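Local coordinates for protein 6-phosphogluconolactonase (PDB 3NWP) that probably hydrolyses 6-phosphogluconolactone to 6-phosphogluconate, the second step of the oxidative pentose phosphate pathway, at residues Ala112-Ser124 with Leu162-Ile176. Sequence-based numbering, arbitrary orientation. Where two conformers were deposited one is given.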
ATOM      1  N   ALA A 112     -11.940   0.138 -14.832  1.00 19.56           N
ATOM      2  CA  ALA A 112     -11.925  -0.046 -13.392  1.00 18.92           C
ATOM      3  C   ALA A 112     -13.326   0.084 -12.810  1.00 16.86           C
ATOM      4  O   ALA A 112     -13.673  -0.606 -11.876  1.00 17.72           O
ATOM      5  CB  ALA A 112     -10.937   0.974 -12.749  1.00 18.25           C
ATOM      6  N   GLU A 113     -14.139   0.996 -13.358  1.00 18.79           N
ATOM      7  CA  GLU A 113     -15.499   1.158 -12.852  1.00 19.04           C
ATOM      8  C   GLU A 113     -16.240  -0.145 -13.004  1.00 18.52           C
ATOM      9  O   GLU A 113     -16.947  -0.561 -12.068  1.00 19.28           O
ATOM     10  CB  GLU A 113     -16.243   2.246 -13.634  1.00 19.58           C
ATOM     11  CG  GLU A 113     -15.866   3.672 -13.302  1.00 18.43           C
ATOM     12  CD  GLU A 113     -14.578   4.168 -13.961  1.00 20.51           C
ATOM     13  OE1 GLU A 113     -13.919   3.443 -14.747  1.00 23.14           O
ATOM     14  OE2 GLU A 113     -14.271   5.352 -13.677  1.00 23.48           O
ATOM     15  N   ALA A 114     -16.150  -0.759 -14.176  1.00 20.17           N
ATOM     16  CA  ALA A 114     -16.881  -2.008 -14.400  1.00 21.84           C
ATOM     17  C   ALA A 114     -16.316  -3.169 -13.621  1.00 21.53           C
ATOM     18  O   ALA A 114     -17.056  -4.071 -13.251  1.00 22.17           O
ATOM     19  CB  ALA A 114     -16.923  -2.355 -15.890  1.00 21.96           C
ATOM     20  N   GLY A 115     -15.001  -3.159 -13.349  1.00 19.99           N
ATOM     21  CA  GLY A 115     -14.357  -4.258 -12.624  1.00 20.39           C
ATOM     22  C   GLY A 115     -14.294  -4.153 -11.098  1.00 17.20           C
ATOM     23  O   GLY A 115     -13.961  -5.123 -10.403  1.00 19.91           O
ATOM     24  N   ALA A 116     -14.678  -3.003 -10.561  1.00 17.43           N
ATOM     25  CA  ALA A 116     -14.473  -2.744  -9.131  1.00 18.28           C
ATOM     26  C   ALA A 116     -15.224  -3.696  -8.231  1.00 20.07           C
ATOM     27  O   ALA A 116     -14.716  -4.125  -7.199  1.00 20.54           O
ATOM     28  CB  ALA A 116     -14.793  -1.302  -8.794  1.00 18.37           C
ATOM     29  N   ASP A 117     -16.476  -4.027  -8.598  1.00 19.00           N
ATOM     30  CA  ASP A 117     -17.276  -4.829  -7.740  1.00 19.53           C
ATOM     31  C   ASP A 117     -16.718  -6.264  -7.633  1.00 20.57           C
ATOM     32  O   ASP A 117     -16.669  -6.834  -6.545  1.00 21.91           O
ATOM     33  CB  ASP A 117     -18.707  -4.889  -8.244  1.00 20.42           C
ATOM     34  CG  ASP A 117     -19.686  -5.303  -7.147  1.00 26.57           C
ATOM     35  OD1 ASP A 117     -19.759  -4.626  -6.091  1.00 28.54           O
ATOM     36  OD2 ASP A 117     -20.341  -6.328  -7.361  1.00 35.79           O
HETATM   37  N   MSE A 118     -16.261  -6.798  -8.766  1.00 21.17           N
HETATM   38  CA  MSE A 118     -15.637  -8.120  -8.819  1.00 20.89           C
HETATM   39  C   MSE A 118     -14.334  -8.111  -8.011  1.00 20.84           C
HETATM   40  O   MSE A 118     -14.023  -9.065  -7.294  1.00 22.46           O
HETATM   41  CB  MSE A 118     -15.361  -8.530 -10.261  1.00 23.30           C
HETATM   42  CG  MSE A 118     -14.462  -9.747 -10.425  1.00 26.63           C
HETATM   43 SE   MSE A 118     -14.344 -10.372 -12.237  0.75 24.71          SE
HETATM   44  CE  MSE A 118     -16.130 -11.110 -12.352  1.00 45.50           C
ATOM     45  N   ALA A 119     -13.561  -7.034  -8.164  1.00 19.63           N
ATOM     46  CA  ALA A 119     -12.340  -6.886  -7.362  1.00 19.68           C
ATOM     47  C   ALA A 119     -12.670  -6.889  -5.858  1.00 20.41           C
ATOM     48  O   ALA A 119     -11.990  -7.592  -5.105  1.00 23.32           O
ATOM     49  CB  ALA A 119     -11.539  -5.613  -7.778  1.00 19.76           C
ATOM     50  N   ALA A 120     -13.678  -6.130  -5.417  1.00 20.23           N
ATOM     51  CA  ALA A 120     -14.046  -6.032  -3.987  1.00 22.54           C
ATOM     52  C   ALA A 120     -14.467  -7.421  -3.486  1.00 26.12           C
ATOM     53  O   ALA A 120     -14.022  -7.860  -2.403  1.00 27.08           O
ATOM     54  CB  ALA A 120     -15.133  -4.928  -3.754  1.00 22.16           C
ATOM     55  N   GLU A 121     -15.256  -8.160  -4.276  0.50 24.95           N
ATOM     56  CA  GLU A 121     -15.708  -9.501  -3.858  0.50 26.00           C
ATOM     57  C   GLU A 121     -14.574 -10.516  -3.818  0.50 27.97           C
ATOM     58  O   GLU A 121     -14.608 -11.509  -3.076  0.50 30.08           O
ATOM     59  CB  GLU A 121     -16.812 -10.004  -4.796  0.50 27.53           C
ATOM     60  CG  GLU A 121     -17.273 -11.439  -4.517  0.50 28.67           C
ATOM     61  N   SER A 122     -13.557 -10.308  -4.633  1.00 25.87           N
ATOM     62  CA  SER A 122     -12.462 -11.271  -4.672  1.00 29.05           C
ATOM     63  C   SER A 122     -11.594 -11.215  -3.438  1.00 30.66           C
ATOM     64  O   SER A 122     -10.823 -12.141  -3.231  1.00 32.99           O
ATOM     65  CB  SER A 122     -11.545 -11.069  -5.871  1.00 31.92           C
ATOM     66  OG  SER A 122     -10.780  -9.901  -5.662  1.00 28.85           O
ATOM     67  N   LEU A 123     -11.674 -10.110  -2.710  1.00 29.60           N
ATOM     68  CA  LEU A 123     -10.953  -9.931  -1.454  1.00 34.27           C
ATOM     69  C   LEU A 123     -11.774 -10.205  -0.196  1.00 43.04           C
ATOM     70  O   LEU A 123     -11.218 -10.178   0.919  1.00 40.77           O
ATOM     71  CB  LEU A 123     -10.485  -8.488  -1.334  1.00 29.33           C
ATOM     72  CG  LEU A 123      -9.501  -8.018  -2.424  1.00 24.19           C
ATOM     73  CD1 LEU A 123      -9.209  -6.513  -2.163  1.00 24.64           C
ATOM     74  CD2 LEU A 123      -8.196  -8.818  -2.505  1.00 27.34           C
ATOM     75  N   SER A 124     -13.086 -10.424  -0.356  1.00 44.30           N
ATOM     76  CA  SER A 124     -13.998 -10.534   0.798  1.00 46.33           C
ATOM     77  C   SER A 124     -13.530 -11.605   1.786  1.00 44.21           C
ATOM     78  O   SER A 124     -13.794 -11.464   2.988  1.00 43.92           O
ATOM     79  CB  SER A 124     -15.451 -10.813   0.360  1.00 45.19           C
ATOM     80  OG  SER A 124     -16.013  -9.652  -0.196  1.00 58.41           O
ATOM     81  N   LEU A 162     -14.624  -2.142  -0.308  1.00 16.94           N
ATOM     82  CA  LEU A 162     -13.193  -2.380  -0.156  1.00 17.50           C
ATOM     83  C   LEU A 162     -12.335  -1.704  -1.218  1.00 18.18           C
ATOM     84  O   LEU A 162     -11.179  -1.379  -0.954  1.00 17.87           O
ATOM     85  CB  LEU A 162     -12.886  -3.891  -0.124  1.00 18.25           C
ATOM     86  CG  LEU A 162     -13.375  -4.612   1.148  1.00 25.78           C
ATOM     87  CD1 LEU A 162     -13.064  -6.114   0.871  1.00 25.21           C
ATOM     88  CD2 LEU A 162     -12.658  -4.147   2.441  1.00 26.33           C
ATOM     89  N   CYS A 163     -12.873  -1.553  -2.436  1.00 18.17           N
ATOM     90  CA  CYS A 163     -12.121  -0.886  -3.497  1.00 19.83           C
ATOM     91  C   CYS A 163     -13.060  -0.163  -4.440  1.00 20.94           C
ATOM     92  O   CYS A 163     -14.238  -0.525  -4.581  1.00 21.41           O
ATOM     93  CB  CYS A 163     -11.186  -1.811  -4.188  1.00 23.47           C
ATOM     94  SG  CYS A 163     -11.937  -3.277  -4.834  1.00 25.65           S
ATOM     95  N   VAL A 164     -12.521   0.887  -5.039  1.00 17.26           N
ATOM     96  CA  VAL A 164     -13.275   1.742  -5.937  1.00 19.82           C
ATOM     97  C   VAL A 164     -12.392   2.189  -7.060  1.00 18.31           C
ATOM     98  O   VAL A 164     -11.160   2.143  -6.957  1.00 17.52           O
ATOM     99  CB  VAL A 164     -13.876   2.952  -5.269  1.00 22.02           C
ATOM    100  CG1 VAL A 164     -14.881   2.543  -4.166  1.00 27.12           C
ATOM    101  CG2 VAL A 164     -12.823   3.920  -4.760  1.00 22.75           C
ATOM    102  N   ALA A 165     -13.022   2.641  -8.149  1.00 17.40           N
ATOM    103  CA  ALA A 165     -12.266   3.187  -9.256  1.00 16.01           C
ATOM    104  C   ALA A 165     -11.936   4.619  -9.016  1.00 17.69           C
ATOM    105  O   ALA A 165     -12.705   5.382  -8.440  1.00 19.09           O
ATOM    106  CB  ALA A 165     -13.082   3.060 -10.617  1.00 18.25           C
ATOM    107  N   THR A 166     -10.786   5.053  -9.516  1.00 17.58           N
ATOM    108  CA  THR A 166     -10.454   6.466  -9.547  1.00 16.76           C
ATOM    109  C   THR A 166      -9.753   6.827 -10.863  1.00 15.80           C
ATOM    110  O   THR A 166      -9.136   5.962 -11.508  1.00 17.25           O
ATOM    111  CB  THR A 166      -9.542   6.954  -8.354  1.00 17.59           C
ATOM    112  OG1 THR A 166      -8.216   6.451  -8.547  1.00 19.86           O
ATOM    113  CG2 THR A 166     -10.126   6.506  -6.997  1.00 17.35           C
ATOM    114  N   ASN A 167      -9.859   8.086 -11.258  1.00 16.77           N
ATOM    115  CA  ASN A 167      -9.329   8.546 -12.554  1.00 17.57           C
ATOM    116  C   ASN A 167      -8.546   9.831 -12.360  1.00 19.26           C
ATOM    117  O   ASN A 167      -9.049  10.955 -12.503  1.00 20.46           O
ATOM    118  CB  ASN A 167     -10.538   8.774 -13.476  1.00 19.58           C
ATOM    119  CG  ASN A 167     -11.183   7.471 -13.878  1.00 17.73           C
ATOM    120  OD1 ASN A 167     -10.622   6.716 -14.662  1.00 21.03           O
ATOM    121  ND2 ASN A 167     -12.333   7.153 -13.253  1.00 19.94           N
ATOM    122  N   PRO A 168      -7.280   9.707 -11.967  1.00 18.33           N
ATOM    123  CA  PRO A 168      -6.483  10.903 -11.871  1.00 19.15           C
ATOM    124  C   PRO A 168      -6.391  11.661 -13.188  1.00 19.79           C
ATOM    125  O   PRO A 168      -6.375  11.044 -14.272  1.00 22.93           O
ATOM    126  CB  PRO A 168      -5.100  10.370 -11.477  1.00 18.52           C
ATOM    127  CG  PRO A 168      -5.091   8.955 -11.824  1.00 19.52           C
ATOM    128  CD  PRO A 168      -6.500   8.497 -11.725  1.00 19.76           C
ATOM    129  N   THR A 169      -6.381  12.972 -13.063  1.00 19.63           N
ATOM    130  CA  THR A 169      -6.148  13.824 -14.209  1.00 22.21           C
ATOM    131  C   THR A 169      -4.723  14.299 -14.384  1.00 24.44           C
ATOM    132  O   THR A 169      -4.405  14.904 -15.418  1.00 25.37           O
ATOM    133  CB  THR A 169      -7.081  15.043 -14.181  1.00 24.16           C
ATOM    134  OG1 THR A 169      -6.792  15.823 -13.031  1.00 23.87           O
ATOM    135  CG2 THR A 169      -8.566  14.574 -14.161  1.00 24.90           C
ATOM    136  N   THR A 170      -3.875  14.016 -13.400  1.00 19.94           N
ATOM    137  CA  THR A 170      -2.450  14.430 -13.405  1.00 19.68           C
ATOM    138  C   THR A 170      -1.485  13.236 -13.458  1.00 20.70           C
ATOM    139  O   THR A 170      -0.272  13.430 -13.340  1.00 22.61           O
ATOM    140  CB  THR A 170      -2.084  15.313 -12.238  1.00 22.57           C
ATOM    141  OG1 THR A 170      -2.165  14.589 -11.024  1.00 24.31           O
ATOM    142  CG2 THR A 170      -2.986  16.580 -12.207  1.00 27.69           C
ATOM    143  N   ALA A 171      -2.032  12.033 -13.610  1.00 19.28           N
ATOM    144  CA  ALA A 171      -1.263  10.790 -13.719  1.00 20.11           C
ATOM    145  C   ALA A 171      -1.998   9.864 -14.679  1.00 20.82           C
ATOM    146  O   ALA A 171      -3.228   9.943 -14.811  1.00 22.16           O
ATOM    147  CB  ALA A 171      -1.126  10.110 -12.345  1.00 19.93           C
ATOM    148  N   PRO A 172      -1.255   8.995 -15.377  1.00 22.00           N
ATOM    149  CA  PRO A 172      -1.857   8.112 -16.364  1.00 23.06           C
ATOM    150  C   PRO A 172      -2.641   6.943 -15.778  1.00 21.38           C
ATOM    151  O   PRO A 172      -2.385   6.514 -14.665  1.00 21.55           O
ATOM    152  CB  PRO A 172      -0.648   7.557 -17.136  1.00 26.11           C
ATOM    153  CG  PRO A 172       0.447   7.576 -16.169  1.00 24.69           C
ATOM    154  CD  PRO A 172       0.218   8.874 -15.383  1.00 24.13           C
ATOM    155  N   HIS A 173      -3.544   6.444 -16.601  1.00 20.02           N
ATOM    156  CA  HIS A 173      -4.267   5.156 -16.435  1.00 19.43           C
ATOM    157  C   HIS A 173      -5.450   5.281 -15.471  1.00 18.65           C
ATOM    158  O   HIS A 173      -5.363   5.928 -14.405  1.00 19.05           O
ATOM    159  CB  HIS A 173      -3.363   3.972 -16.004  1.00 19.41           C
ATOM    160  CG  HIS A 173      -2.089   3.869 -16.781  1.00 23.57           C
ATOM    161  ND1 HIS A 173      -2.062   3.611 -18.135  1.00 29.91           N
ATOM    162  CD2 HIS A 173      -0.803   4.039 -16.403  1.00 25.89           C
ATOM    163  CE1 HIS A 173      -0.805   3.604 -18.556  1.00 27.55           C
ATOM    164  NE2 HIS A 173      -0.021   3.872 -17.529  1.00 26.96           N
ATOM    165  N   GLY A 174      -6.536   4.672 -15.863  1.00 19.22           N
ATOM    166  CA  GLY A 174      -7.610   4.408 -14.910  1.00 17.11           C
ATOM    167  C   GLY A 174      -7.022   3.596 -13.760  1.00 17.65           C
ATOM    168  O   GLY A 174      -6.146   2.784 -13.980  1.00 17.65           O
ATOM    169  N   ARG A 175      -7.607   3.740 -12.566  1.00 17.48           N
ATOM    170  CA  ARG A 175      -7.096   3.088 -11.374  1.00 17.21           C
ATOM    171  C   ARG A 175      -8.206   2.379 -10.625  1.00 17.77           C
ATOM    172  O   ARG A 175      -9.373   2.806 -10.624  1.00 17.87           O
ATOM    173  CB  ARG A 175      -6.464   4.104 -10.393  1.00 17.02           C
ATOM    174  CG  ARG A 175      -5.476   5.102 -11.013  1.00 17.02           C
ATOM    175  CD  ARG A 175      -4.328   4.380 -11.602  1.00 18.84           C
ATOM    176  NE  ARG A 175      -3.298   5.267 -12.134  1.00 18.52           N
ATOM    177  CZ  ARG A 175      -2.191   5.644 -11.460  1.00 19.75           C
ATOM    178  NH1 ARG A 175      -2.008   5.254 -10.194  1.00 18.56           N
ATOM    179  NH2 ARG A 175      -1.278   6.410 -12.057  1.00 21.01           N
ATOM    180  N   ILE A 176      -7.809   1.309  -9.961  0.50 14.47           N
ATOM    181  CA  ILE A 176      -8.596   0.760  -8.875  0.50 14.24           C
ATOM    182  C   ILE A 176      -7.763   1.016  -7.627  0.50 13.82           C
ATOM    183  O   ILE A 176      -6.531   0.983  -7.661  0.50 14.16           O
ATOM    184  CB  ILE A 176      -8.881  -0.711  -9.135  0.50 15.50           C
ATOM    185  CG1 ILE A 176      -9.773  -1.309  -8.080  0.50 18.12           C
ATOM    186  CG2 ILE A 176      -7.607  -1.517  -9.284  0.50 21.31           C
ATOM    187  CD1 ILE A 176     -10.646  -2.414  -8.678  0.50 16.18           C
TER
HETATM  188  O   HOH W   1     -11.729   4.439 -15.746  1.00 15.34           O
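Glu113 and Asn167 reach toward each other from opposite directions at the start of helix 112-122, their carboxylate and amide planes only 7° apart. Asn167 ND2 gives a hydrogen bond to the syn side of Glu113 OE2 (2.7 Å), and a water donates to both Glu113 OE1 and Asn167 OD1, so each oxygen of the carboxylate has a partner. A bend at chi2 (80°) folds the Glu113 chain over Ala165 CB, which lies 3.8 Å from Glu113 CD. Were Asn167 an alanine, Glu113 OE2 would probably lose its amide donor and the bridging water one of its acceptors, leaving the carboxylate freer to turn. Along the helix the touching is mostly apolar, with some side chains against backbone N and O atoms. Ala112 CB rests on Ala165 CB (3.7 Å) and on the carbonyl oxygen of Arg175, and Cys163 SG packs against the methyl groups of Ala119 and Ala120 and the backbone of Ala120, whose N-H is already bonded to Ala116 O. Ile176 CD1 reaches Ala119 CB in one conformer, where the spacing is uncertain. Leu162 CD1 ends the row beside Leu123 CB. The helix runs nearly antiparallel to strand 163-166 (169°). Their axes come within 7.1 Å at their closest. Just after that strand, Asn167 N hydrogen-bonds Glu152 OE1; the strand itself pairs with strand 175-178. Small alanines thus let the helix lie close over this antiparallel edge of the mixed sheet, a mostly apolar interface finished at one end by a water-bridged carboxylate-amide pair.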